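Local coordinates for tyrosine specific protein phosphatase (Trypanosoma cruzi, PDB 4AZ1) that probably removes phosphate from phosphotyrosine side chains of proteins, the activity expected of a protein tyrosine phosphatase, at residues 27-30 and 31-34; 59-62 and 63-66; 102-105 and 106-110; 249-252 and 253-257; 280-283 and 284-287. All blocks are in the same frame, centred on the assembly; numbering follows the deposited sequence.

In the fold
From the N terminus the five contacts follow in series; each joins directly consecutive segments, so none encloses a loop, and none nests in or crosses another. Interaction 1 spans the C-terminal part of helix 14-30 and the chain leaving it. Interaction 2 is a turn before strand 79-82, and its Tyr62 touches Met107 of interaction 3, which lies within helix 101-110. Interaction 4 leads from the end of helix 232-247 into helix 255-266, and its Tyr257 packs on Leu27 and Leu28 of interaction 1. Interaction 5 packs against Val256 of interaction 4. Interactions 1, 4 and 5 thus join helices 14-30, 255-266 and 274-288; 4 and 5 lie across the chain's centre from interaction 3.

Interaction 1: 27-30 and 31-34; sequences LLLR and QEDP
Glu32 runs alongside Leu29, the two side chains pointing the same way, and Glu32 OE2 comes to 3.4 Å from Leu29 CD2. Beside them the backbone is drawn tight. Glu32 N donates to Leu29 O at 2.9 Å with a nearly straight bond (162°), and Gln31 N donates to Leu28 O at 3.1 Å. Both donors stand above the plane of the carbonyl they use. A further bond, from Gln31 N to Leu27 O, is weak. The Glu32 chain stays extended beyond CG, which carries its carboxylate along Leu29 to a salt bridge with Arg264 of helix 255-266. Leu28, buried, turns away from the segment 31-34 and packs on Tyr257 and Val260 of that same helix.

The other side is looser. Gln31 bends at chi2 (79°) and folds back over the helix end, its amide lying across Leu27, with Gln31 NE2 3.6 Å from Arg30 CG. Gln31 OE1 is 2.8 Å from Leu27 O; two acceptors cannot bond, so the orientation of the amide is doubtful. Tyr257 OH of helix 255-266 also lies near Gln31 OE1. The guanidinium of Arg30 is turned 57° from the amide plane, on an exposed surface. There water 1 donates to Arg30 O at 2.7 Å and to Glu32 O, bridging the backbone outside the direct bonds. Two successive bonds from residue i+3 to i, a pattern reminiscent of 3-10 winding, are common where an alpha helix runs out, as helix 14-30 does here before the loop to helix 40-44.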
loop_
_atom_site.group_PDB
_atom_site.type_symbol
_atom_site.label_atom_id
_atom_site.label_comp_id
_atom_site.label_asym_id
_atom_site.label_seq_id
_atom_site.Cartn_x
_atom_site.Cartn_y
_atom_site.Cartn_z
ATOM N N LEU A 27 35.427 -10.288 10.628
ATOM C CA LEU A 27 35.141 -10.857 11.938
ATOM C C LEU A 27 33.656 -10.721 12.292
ATOM O O LEU A 27 33.061 -11.639 12.864
ATOM C CB LEU A 27 36.037 -10.209 12.995
ATOM C CG LEU A 27 35.913 -10.660 14.445
ATOM C CD1 LEU A 27 36.301 -12.135 14.586
ATOM C CD2 LEU A 27 36.792 -9.780 15.330
ATOM N N LEU A 28 33.044 -9.601 11.930
ATOM C CA LEU A 28 31.602 -9.448 12.143
ATOM C C LEU A 28 30.790 -10.478 11.353
ATOM O O LEU A 28 29.867 -11.083 11.891
ATOM C CB LEU A 28 31.133 -8.041 11.767
ATOM C CG LEU A 28 31.512 -6.887 12.691
ATOM C CD1 LEU A 28 31.263 -5.565 11.985
ATOM C CD2 LEU A 28 30.721 -6.943 13.990
ATOM N N LEU A 29 31.122 -10.669 10.078
ATOM C CA LEU A 29 30.425 -11.665 9.260
ATOM C C LEU A 29 30.650 -13.043 9.861
ATOM O O LEU A 29 29.735 -13.861 9.933
ATOM C CB LEU A 29 30.944 -11.647 7.824
ATOM C CG LEU A 29 30.740 -10.360 7.028
ATOM C CD1 LEU A 29 31.227 -10.562 5.603
ATOM C CD2 LEU A 29 29.274 -9.983 7.047
ATOM N N ARG A 30 31.883 -13.275 10.302
ATOM C CA ARG A 30 32.285 -14.530 10.940
ATOM C C ARG A 30 31.365 -14.910 12.114
ATOM O O ARG A 30 31.197 -16.087 12.412
ATOM C CB ARG A 30 33.762 -14.423 11.368
ATOM C CG ARG A 30 34.269 -15.428 12.388
ATOM C CD ARG A 30 34.653 -16.748 11.751
ATOM N NE ARG A 30 35.372 -17.619 12.683
ATOM C CZ ARG A 30 34.793 -18.289 13.673
ATOM N NH1 ARG A 30 33.482 -18.182 13.870
ATOM N NH2 ARG A 30 35.522 -19.062 14.472
ATOM N N GLN A 31 30.732 -13.914 12.737
ATOM C CA GLN A 31 29.879 -14.158 13.901
ATOM C C GLN A 31 28.440 -14.473 13.532
ATOM O O GLN A 31 27.625 -14.784 14.413
ATOM C CB GLN A 31 29.878 -12.943 14.826
ATOM C CG GLN A 31 30.785 -13.080 16.023
ATOM C CD GLN A 31 32.233 -12.836 15.680
ATOM O OE1 GLN A 31 32.696 -11.698 15.689
ATOM N NE2 GLN A 31 32.959 -13.906 15.375
ATOM N N GLU A 32 28.113 -14.369 12.244
ATOM C CA GLU A 32 26.736 -14.599 11.809
ATOM C C GLU A 32 26.251 -16.037 12.063
ATOM O O GLU A 32 26.915 -17.017 11.679
ATOM C CB GLU A 32 26.566 -14.213 10.339
ATOM C CG GLU A 32 26.760 -12.718 10.103
ATOM C CD GLU A 32 26.433 -12.288 8.677
ATOM O OE1 GLU A 32 26.286 -13.170 7.792
ATOM O OE2 GLU A 32 26.330 -11.063 8.447
ATOM N N ASP A 33 25.101 -16.151 12.725
ATOM C CA ASP A 33 24.480 -17.455 12.981
ATOM C C ASP A 33 22.968 -17.324 13.165
ATOM O O ASP A 33 22.460 -17.357 14.287
ATOM C CB ASP A 33 25.109 -18.143 14.192
ATOM C CG ASP A 33 24.545 -19.544 14.428
ATOM O OD1 ASP A 33 23.878 -20.088 13.511
ATOM O OD2 ASP A 33 24.774 -20.102 15.525
ATOM N N PRO A 34 22.246 -17.213 12.044
ATOM C CA PRO A 34 20.810 -16.917 11.997
ATOM C C PRO A 34 19.954 -18.155 12.222
ATOM O O PRO A 34 18.735 -18.035 12.350
ATOM C CB PRO A 34 20.623 -16.421 10.567
ATOM C CG PRO A 34 21.611 -17.225 9.779
ATOM C CD PRO A 34 22.800 -17.452 10.699
HETATM O O HOH W 1 29.354 -17.857 13.282
#

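Interaction 2: 59-62 and 63-66; sequences ATLY and PQVT
Water 2 lies 2.9 Å from Tyr62 O, probably donating to it, and accepts a weak bond from Gln64 NE2, so one water joins the two sides of the turn. Gln64 bends at chi2 (74°) and brings its amide back over Leu61, crossing that side chain obliquely; Gln64 OE1 approaches Leu61 CG to 3.4 Å. The peptide between Tyr62 and Pro63 is cis, a form that aromatic-proline pairs adopt more readily than most. It places Pro63 CA over the Tyr62 ring, 3.5 Å from the centroid and 21° off the normal, a CH-pi contact, with Pro63 CB over the same face, 3.8 Å from Tyr62 CD2. This cis-proline turn lies beside strand 79-82, to which backbone bonds between Thr60 and Leu81 and between Tyr62 and Gly79 fasten it. Beyond the proline the chain coils: Val65 N reaches Leu61 O by a weak bond of 3.1 Å, and Val65 CG1 lies 3.1 Å from Ala59 O. Thr66 CG2 meets Tyr62 CE1 at 3.8 Å, while Lys111, hydrogen-bonded to Thr66 OG1, also packs on Tyr62 and Pro63.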
loop_
_atom_site.group_PDB
_atom_site.type_symbol
_atom_site.label_atom_id
_atom_site.label_comp_id
_atom_site.label_asym_id
_atom_site.label_seq_id
_atom_site.Cartn_x
_atom_site.Cartn_y
_atom_site.Cartn_z
ATOM N N ALA A 59 12.437 -10.930 18.327
ATOM C CA ALA A 59 12.605 -10.340 19.656
ATOM C C ALA A 59 12.505 -8.818 19.675
ATOM O O ALA A 59 12.080 -8.239 20.672
ATOM C CB ALA A 59 13.927 -10.778 20.255
ATOM N N THR A 60 12.914 -8.178 18.581
ATOM C CA THR A 60 12.931 -6.724 18.508
ATOM C C THR A 60 12.062 -6.206 17.358
ATOM O O THR A 60 12.187 -5.051 16.936
ATOM C CB THR A 60 14.370 -6.203 18.344
ATOM O OG1 THR A 60 14.930 -6.729 17.138
ATOM C CG2 THR A 60 15.237 -6.630 19.523
ATOM N N LEU A 61 11.175 -7.064 16.863
ATOM C CA LEU A 61 10.295 -6.708 15.752
ATOM C C LEU A 61 9.455 -5.471 16.098
ATOM O O LEU A 61 8.834 -5.416 17.156
ATOM C CB LEU A 61 9.380 -7.888 15.414
ATOM C CG LEU A 61 8.384 -7.662 14.270
ATOM C CD1 LEU A 61 9.125 -7.547 12.948
ATOM C CD2 LEU A 61 7.392 -8.779 14.214
ATOM N N TYR A 62 9.460 -4.472 15.224
ATOM C CA TYR A 62 8.711 -3.243 15.478
ATOM C C TYR A 62 7.512 -3.170 14.537
ATOM O O TYR A 62 7.634 -3.493 13.353
ATOM C CB TYR A 62 9.611 -2.003 15.314
ATOM C CG TYR A 62 8.970 -0.711 15.811
ATOM C CD1 TYR A 62 9.027 -0.357 17.157
ATOM C CD2 TYR A 62 8.308 0.150 14.934
ATOM C CE1 TYR A 62 8.445 0.816 17.621
ATOM C CE2 TYR A 62 7.725 1.323 15.388
ATOM C CZ TYR A 62 7.796 1.652 16.732
ATOM O OH TYR A 62 7.214 2.815 17.189
ATOM N N PRO A 63 6.355 -2.728 15.051
ATOM C CA PRO A 63 6.124 -2.198 16.403
ATOM C C PRO A 63 5.696 -3.220 17.457
ATOM O O PRO A 63 5.275 -2.797 18.536
ATOM C CB PRO A 63 4.960 -1.233 16.177
ATOM C CG PRO A 63 4.148 -1.931 15.141
ATOM C CD PRO A 63 5.165 -2.561 14.198
ATOM N N GLN A 64 5.795 -4.514 17.167
ATOM C CA GLN A 64 5.218 -5.545 18.039
ATOM C C GLN A 64 5.790 -5.598 19.458
ATOM O O GLN A 64 5.136 -6.102 20.370
ATOM C CB GLN A 64 5.316 -6.928 17.381
ATOM C CG GLN A 64 4.366 -7.147 16.194
ATOM C CD GLN A 64 4.793 -6.412 14.920
ATOM O OE1 GLN A 64 5.760 -5.640 14.913
ATOM N NE2 GLN A 64 4.068 -6.662 13.830
ATOM N N VAL A 65 6.997 -5.073 19.646
ATOM C CA VAL A 65 7.648 -5.126 20.954
ATOM C C VAL A 65 7.272 -3.956 21.867
ATOM O O VAL A 65 7.639 -3.934 23.046
ATOM C CB VAL A 65 9.175 -5.223 20.813
ATOM C CG1 VAL A 65 9.539 -6.530 20.142
ATOM C CG2 VAL A 65 9.717 -4.039 20.015
ATOM N N THR A 66 6.542 -2.988 21.314
ATOM C CA THR A 66 5.992 -1.879 22.092
ATOM C C THR A 66 4.590 -2.206 22.615
ATOM O O THR A 66 4.072 -1.521 23.502
ATOM C CB THR A 66 5.953 -0.555 21.280
ATOM O OG1 THR A 66 5.500 -0.812 19.944
ATOM C CG2 THR A 66 7.335 0.083 21.224
HETATM O O HOH W 2 6.192 -5.621 11.967
#

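Interaction 3: 102-105 and 106-110; sequences PDFL and AMLYE
Phe104 and Met107 both set CG opposite the backbone N (chi1 near 180°), and the Met107 chain then bends at chi2 (-88°) and again at chi3, which folds its methyl back to the aromatic ring. Met107 CE stops 3.9 Å from Phe104 CD1. Leu108, one turn on from Phe104, comes over a face of the same ring through CG, and its CD1 lies 3.9 Å from Phe104 CE2. That methyl also meets Leu105 CD2 at 4.1 Å, making Leu108 the common neighbour of the ring and of Leu105. Tyr133 adds an edge-to-face partner to the Phe104 ring, and Leu176 and Phe186 on the sheet strands pack against Leu108.

The backbone underneath is regular alpha helix. Ala106 N donates to Pro102 O and Met107 N to Asp103 O, each at 2.9 Å; Leu108 N to Phe104 O is the straightest of the series at 164°, and Tyr109 N follows to Leu105 O at 2.9 Å. Ala106 CB sits close against Pro102 O, and its small methyl touches Leu151 of strand 151-164.

Polar side chains of this helix find partners elsewhere in the protein: Asp103 makes a salt bridge with Lys48, and Tyr109 OH bonds to Pro182 O. Pro102 packs on Asp53 of the second subunit. Within the contact itself, four backbone bonds satisfy the N-H and C=O groups they join. Leu108 and Tyr109 pack on strands 169-177 and 184-191, and the side-chain part of the contact rests on apolar burial and not on polar bonds.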
loop_
_atom_site.group_PDB
_atom_site.type_symbol
_atom_site.label_atom_id
_atom_site.label_comp_id
_atom_site.label_asym_id
_atom_site.label_seq_id
_atom_site.Cartn_x
_atom_site.Cartn_y
_atom_site.Cartn_z
ATOM N N PRO A 102 0.535 0.495 3.029
ATOM C CA PRO A 102 -0.490 0.914 3.994
ATOM C C PRO A 102 -0.075 0.573 5.429
ATOM O O PRO A 102 -0.333 1.371 6.347
ATOM C CB PRO A 102 -1.719 0.090 3.587
ATOM C CG PRO A 102 -1.504 -0.244 2.142
ATOM C CD PRO A 102 -0.017 -0.407 1.995
ATOM N N ASP A 103 0.543 -0.593 5.616
ATOM C CA ASP A 103 1.092 -0.977 6.919
ATOM C C ASP A 103 2.114 0.043 7.405
ATOM O O ASP A 103 2.139 0.420 8.584
ATOM C CB ASP A 103 1.782 -2.334 6.815
ATOM C CG ASP A 103 0.857 -3.420 6.302
ATOM O OD1 ASP A 103 0.474 -3.370 5.102
ATOM O OD2 ASP A 103 0.527 -4.324 7.103
ATOM N N PHE A 104 2.966 0.482 6.494
ATOM C CA PHE A 104 4.057 1.377 6.857
ATOM C C PHE A 104 3.468 2.706 7.330
ATOM O O PHE A 104 3.830 3.220 8.398
ATOM C CB PHE A 104 4.973 1.567 5.650
ATOM C CG PHE A 104 6.158 2.474 5.897
ATOM C CD1 PHE A 104 7.205 2.073 6.718
ATOM C CD2 PHE A 104 6.237 3.713 5.276
ATOM C CE1 PHE A 104 8.307 2.906 6.920
ATOM C CE2 PHE A 104 7.335 4.554 5.480
ATOM C CZ PHE A 104 8.366 4.150 6.295
ATOM N N LEU A 105 2.538 3.244 6.547
ATOM C CA LEU A 105 1.922 4.531 6.873
ATOM C C LEU A 105 1.105 4.440 8.156
ATOM O O LEU A 105 1.080 5.382 8.969
ATOM C CB LEU A 105 1.047 5.031 5.714
ATOM C CG LEU A 105 1.785 5.303 4.395
ATOM C CD1 LEU A 105 0.858 5.905 3.319
ATOM C CD2 LEU A 105 2.988 6.191 4.600
ATOM N N ALA A 106 0.426 3.309 8.335
ATOM C CA ALA A 106 -0.376 3.101 9.535
ATOM C C ALA A 106 0.516 3.094 10.770
ATOM O O ALA A 106 0.138 3.611 11.832
ATOM C CB ALA A 106 -1.149 1.796 9.446
ATOM N N MET A 107 1.687 2.477 10.630
ATOM C CA MET A 107 2.679 2.456 11.696
ATOM C C MET A 107 3.107 3.873 12.032
ATOM O O MET A 107 3.102 4.251 13.202
ATOM C CB MET A 107 3.899 1.623 11.293
ATOM C CG MET A 107 4.978 1.536 12.372
ATOM S SD MET A 107 6.192 2.889 12.295
ATOM C CE MET A 107 6.703 2.741 10.571
ATOM N N LEU A 108 3.470 4.652 11.009
ATOM C CA LEU A 108 3.898 6.031 11.220
ATOM C C LEU A 108 2.823 6.782 11.975
ATOM O O LEU A 108 3.110 7.578 12.878
ATOM C CB LEU A 108 4.133 6.734 9.888
ATOM C CG LEU A 108 5.309 6.251 9.060
ATOM C CD1 LEU A 108 5.430 7.105 7.804
ATOM C CD2 LEU A 108 6.569 6.340 9.928
ATOM N N TYR A 109 1.575 6.507 11.605
ATOM C CA TYR A 109 0.447 7.228 12.153
ATOM C C TYR A 109 0.141 6.823 13.588
ATOM O O TYR A 109 -0.004 7.681 14.457
ATOM C CB TYR A 109 -0.796 7.029 11.280
ATOM C CG TYR A 109 -1.966 7.835 11.775
ATOM C CD1 TYR A 109 -2.075 9.192 11.475
ATOM C CD2 TYR A 109 -2.950 7.255 12.568
ATOM C CE1 TYR A 109 -3.140 9.943 11.944
ATOM C CE2 TYR A 109 -4.024 8.003 13.040
ATOM C CZ TYR A 109 -4.110 9.342 12.721
ATOM O OH TYR A 109 -5.168 10.088 13.187
ATOM N N GLU A 110 -0.001 5.524 13.827
ATOM C CA GLU A 110 -0.342 5.032 15.160
ATOM C C GLU A 110 0.778 5.298 16.177
ATOM O O GLU A 110 0.507 5.610 17.340
ATOM C CB GLU A 110 -0.667 3.532 15.115
ATOM C CG GLU A 110 -1.260 2.983 16.419
ATOM C CD GLU A 110 -0.562 1.722 16.898
ATOM O OE1 GLU A 110 -0.027 0.977 16.049
ATOM O OE2 GLU A 110 -0.541 1.480 18.126
#

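Interaction 4: 249-252 and 253-257; sequences GTLT and DTTVY
The Thr252 carbonyl has Thr255 N over one face of its plane: the donor stands 70° out of that plane, at 3.3 Å from Thr252 O, with the N-H pointing almost straight at the oxygen. At the other end of the residue, Thr252 N sends its hydrogen along an even straighter path (173°) to Thr255 OG1, 2.6 Å away. Thr255 OG1 is beside its own backbone N, opposite the carbonyl carbon (chi1 -60°), a torsion that points the hydroxyl back at Thr252. Two bonds, one in each direction, thus clasp Thr252 to Thr255.

The first closes a type I beta turn from Thr252 to Thr255 that leads into helix 255-266; in the second, Thr255 OG1 accepts from Thr252 N at the start of that helix. Upstream, Gly249, with its positive phi, is the C-prime residue of a Schellman motif ending helix 232-247, the helix that follows the phosphate-binding loop in this family. Seven residues link the two helices.

The turn's outer side is polar. Thr252 OG1 donates to Thr254 OG1 at 3.2 Å, and Thr254 OG1 is also bonded to Asp258, so hydroxyls and carboxylate form a short chain over the first turn. Asp253 forms a salt bridge with Arg20 of helix 14-30. On the inner side Leu251 CD1 meets Thr255 CB at 3.6 Å and Thr255 CG2 at 3.8 Å, the side chains crossing at about a right angle, while Leu246 and Phe7 back the leucine.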
loop_
_atom_site.group_PDB
_atom_site.type_symbol
_atom_site.label_atom_id
_atom_site.label_comp_id
_atom_site.label_asym_id
_atom_site.label_seq_id
_atom_site.Cartn_x
_atom_site.Cartn_y
_atom_site.Cartn_z
ATOM N N GLY A 249 32.488 11.801 25.347
ATOM C CA GLY A 249 33.811 11.456 25.835
ATOM C C GLY A 249 34.018 9.976 26.090
ATOM O O GLY A 249 34.927 9.593 26.828
ATOM N N THR A 250 33.191 9.141 25.467
ATOM C CA THR A 250 33.275 7.701 25.692
ATOM C C THR A 250 33.687 6.900 24.452
ATOM O O THR A 250 33.559 5.672 24.433
ATOM C CB THR A 250 31.960 7.151 26.248
ATOM O OG1 THR A 250 30.868 7.741 25.533
ATOM C CG2 THR A 250 31.827 7.489 27.730
ATOM N N LEU A 251 34.177 7.591 23.425
ATOM C CA LEU A 251 34.786 6.920 22.279
ATOM C C LEU A 251 35.978 6.085 22.737
ATOM O O LEU A 251 36.842 6.568 23.473
ATOM C CB LEU A 251 35.253 7.947 21.253
ATOM C CG LEU A 251 35.696 7.462 19.870
ATOM C CD1 LEU A 251 34.573 6.686 19.174
ATOM C CD2 LEU A 251 36.125 8.643 19.010
ATOM N N THR A 252 36.024 4.821 22.327
ATOM C CA THR A 252 37.189 3.989 22.618
ATOM C C THR A 252 37.681 3.370 21.322
ATOM O O THR A 252 37.062 3.541 20.273
ATOM C CB THR A 252 36.879 2.854 23.611
ATOM O OG1 THR A 252 36.049 1.878 22.968
ATOM C CG2 THR A 252 36.191 3.394 24.893
ATOM N N ASP A 253 38.776 2.625 21.403
ATOM C CA ASP A 253 39.357 1.985 20.228
ATOM C C ASP A 253 38.418 0.928 19.632
ATOM O O ASP A 253 38.566 0.541 18.476
ATOM C CB ASP A 253 40.729 1.385 20.609
ATOM C CG ASP A 253 41.461 0.770 19.425
ATOM O OD1 ASP A 253 41.387 1.315 18.292
ATOM O OD2 ASP A 253 42.114 -0.270 19.634
ATOM N N THR A 254 37.430 0.491 20.412
ATOM C CA THR A 254 36.530 -0.580 19.990
ATOM C C THR A 254 35.095 -0.114 19.748
ATOM O O THR A 254 34.224 -0.924 19.408
ATOM C CB THR A 254 36.497 -1.725 21.032
ATOM O OG1 THR A 254 35.984 -1.229 22.277
ATOM C CG2 THR A 254 37.892 -2.308 21.252
ATOM N N THR A 255 34.845 1.184 19.920
ATOM C CA THR A 255 33.491 1.738 19.772
ATOM C C THR A 255 32.766 1.336 18.484
ATOM O O THR A 255 31.593 0.943 18.536
ATOM C CB THR A 255 33.484 3.277 19.866
ATOM O OG1 THR A 255 33.984 3.681 21.137
ATOM C CG2 THR A 255 32.074 3.827 19.700
ATOM N N VAL A 256 33.435 1.421 17.333
ATOM C CA VAL A 256 32.732 1.125 16.076
ATOM C C VAL A 256 32.341 -0.342 15.981
ATOM O O VAL A 256 31.196 -0.676 15.650
ATOM C CB VAL A 256 33.541 1.505 14.821
ATOM C CG1 VAL A 256 32.675 1.306 13.572
ATOM C CG2 VAL A 256 33.977 2.956 14.888
ATOM N N TYR A 257 33.300 -1.216 16.264
ATOM C CA TYR A 257 33.022 -2.635 16.321
ATOM C C TYR A 257 31.906 -2.921 17.344
ATOM O O TYR A 257 30.941 -3.624 17.031
ATOM C CB TYR A 257 34.296 -3.426 16.657
ATOM C CG TYR A 257 34.096 -4.913 16.517
ATOM C CD1 TYR A 257 34.193 -5.523 15.278
ATOM C CD2 TYR A 257 33.789 -5.707 17.621
ATOM C CE1 TYR A 257 33.994 -6.885 15.134
ATOM C CE2 TYR A 257 33.594 -7.076 17.485
ATOM C CZ TYR A 257 33.691 -7.650 16.233
ATOM O OH TYR A 257 33.496 -8.999 16.071
#

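Interaction 5: 280-283 and 284-287; sequences IYLT and LMCR
Helix 274-288 carries a threonine side chain folded onto its own backbone: Thr283 OG1 donates to Ile280 O at 3.0 Å, and Leu284 N reaches the same oxygen at 3.2 Å from the same face of the carbonyl plane. Thr283 holds OG1 between its backbone N and carbonyl carbon (chi1 76°), which turns the hydroxyl back to the preceding turn, where Ile280 O accepts both the helical bond and the side-chain one. The remaining backbone bonds are regular: Met285 N to Tyr281 O at 2.9 Å, Cys286 N to Leu282 O at 2.9 Å, nearly straight at 171°, and Arg287 N to Thr283 O. Met285 packs its CG against Tyr281 O at 3.2 Å, and its SD lies 4.3 Å from Leu282 CD2. Around this turn Ile280, Tyr281 and Leu284 all meet Val256 of helix 255-266, while Ile280, Thr283, Leu284 and Arg287 touch helix 232-247. Tyr281 OH bonds to Glu24 and Arg20 of helix 14-30, and the Arg287 guanidinium makes salt bridges with Glu207 of helix 203-215 and Glu247 at the end of helix 232-247.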
loop_
_atom_site.group_PDB
_atom_site.type_symbol
_atom_site.label_atom_id
_atom_site.label_comp_id
_atom_site.label_asym_id
_atom_site.label_seq_id
_atom_site.Cartn_x
_atom_site.Cartn_y
_atom_site.Cartn_z
ATOM N N ILE A 280 31.508 4.451 8.736
ATOM C CA ILE A 280 31.405 4.882 10.130
ATOM C C ILE A 280 32.750 5.431 10.627
ATOM O O ILE A 280 32.780 6.487 11.249
ATOM C CB ILE A 280 30.873 3.788 11.082
ATOM C CG1 ILE A 280 29.546 3.227 10.567
ATOM C CG2 ILE A 280 30.703 4.348 12.519
ATOM C CD1 ILE A 280 29.141 1.920 11.237
ATOM N N TYR A 281 33.857 4.752 10.332
ATOM C CA TYR A 281 35.172 5.306 10.675
ATOM C C TYR A 281 35.431 6.655 9.993
ATOM O O TYR A 281 36.018 7.558 10.597
ATOM C CB TYR A 281 36.303 4.332 10.321
ATOM C CG TYR A 281 36.534 3.234 11.341
ATOM C CD1 TYR A 281 37.325 3.456 12.453
ATOM C CD2 TYR A 281 35.973 1.969 11.176
ATOM C CE1 TYR A 281 37.546 2.448 13.396
ATOM C CE2 TYR A 281 36.183 0.966 12.101
ATOM C CZ TYR A 281 36.980 1.209 13.210
ATOM O OH TYR A 281 37.201 0.202 14.140
ATOM N N LEU A 282 35.031 6.771 8.728
ATOM C CA LEU A 282 35.232 8.007 7.967
ATOM C C LEU A 282 34.480 9.189 8.581
ATOM O O LEU A 282 34.993 10.306 8.616
ATOM C CB LEU A 282 34.779 7.831 6.512
ATOM C CG LEU A 282 35.568 6.777 5.745
ATOM C CD1 LEU A 282 35.068 6.638 4.296
ATOM C CD2 LEU A 282 37.046 7.102 5.792
ATOM N N THR A 283 33.258 8.952 9.050
ATOM C CA THR A 283 32.515 10.048 9.675
ATOM C C THR A 283 33.199 10.474 10.977
ATOM O O THR A 283 33.207 11.657 11.317
ATOM C CB THR A 283 31.019 9.709 9.934
ATOM O OG1 THR A 283 30.899 8.833 11.062
ATOM C CG2 THR A 283 30.407 9.049 8.730
ATOM N N LEU A 284 33.779 9.516 11.700
ATOM C CA LEU A 284 34.457 9.852 12.953
ATOM C C LEU A 284 35.671 10.703 12.634
ATOM O O LEU A 284 35.901 11.744 13.260
ATOM C CB LEU A 284 34.874 8.593 13.725
ATOM C CG LEU A 284 33.754 7.858 14.472
ATOM C CD1 LEU A 284 34.265 6.542 15.023
ATOM C CD2 LEU A 284 33.166 8.714 15.615
ATOM N N MET A 285 36.431 10.272 11.635
ATOM C CA MET A 285 37.606 11.011 11.208
ATOM C C MET A 285 37.260 12.436 10.774
ATOM O O MET A 285 37.903 13.387 11.220
ATOM C CB MET A 285 38.340 10.252 10.102
ATOM C CG MET A 285 38.913 8.918 10.573
ATOM S SD MET A 285 39.587 7.928 9.213
ATOM C CE MET A 285 41.132 8.826 8.904
ATOM N N CYS A 286 36.249 12.592 9.918
ATOM C CA CYS A 286 35.827 13.931 9.498
ATOM C C CYS A 286 35.438 14.817 10.684
ATOM O O CYS A 286 35.865 15.969 10.761
ATOM C CB CYS A 286 34.669 13.860 8.502
ATOM S SG CYS A 286 35.141 13.172 6.909
ATOM N N ARG A 287 34.653 14.279 11.617
ATOM C CA ARG A 287 34.276 15.051 12.806
ATOM C C ARG A 287 35.521 15.496 13.556
ATOM O O ARG A 287 35.573 16.610 14.085
ATOM C CB ARG A 287 33.363 14.236 13.727
ATOM C CG ARG A 287 32.972 14.948 15.021
ATOM C CD ARG A 287 32.097 16.192 14.766
ATOM N NE ARG A 287 30.760 15.845 14.276
ATOM C CZ ARG A 287 29.757 15.453 15.060
ATOM N NH1 ARG A 287 29.937 15.351 16.373
ATOM N NH2 ARG A 287 28.573 15.161 14.540
#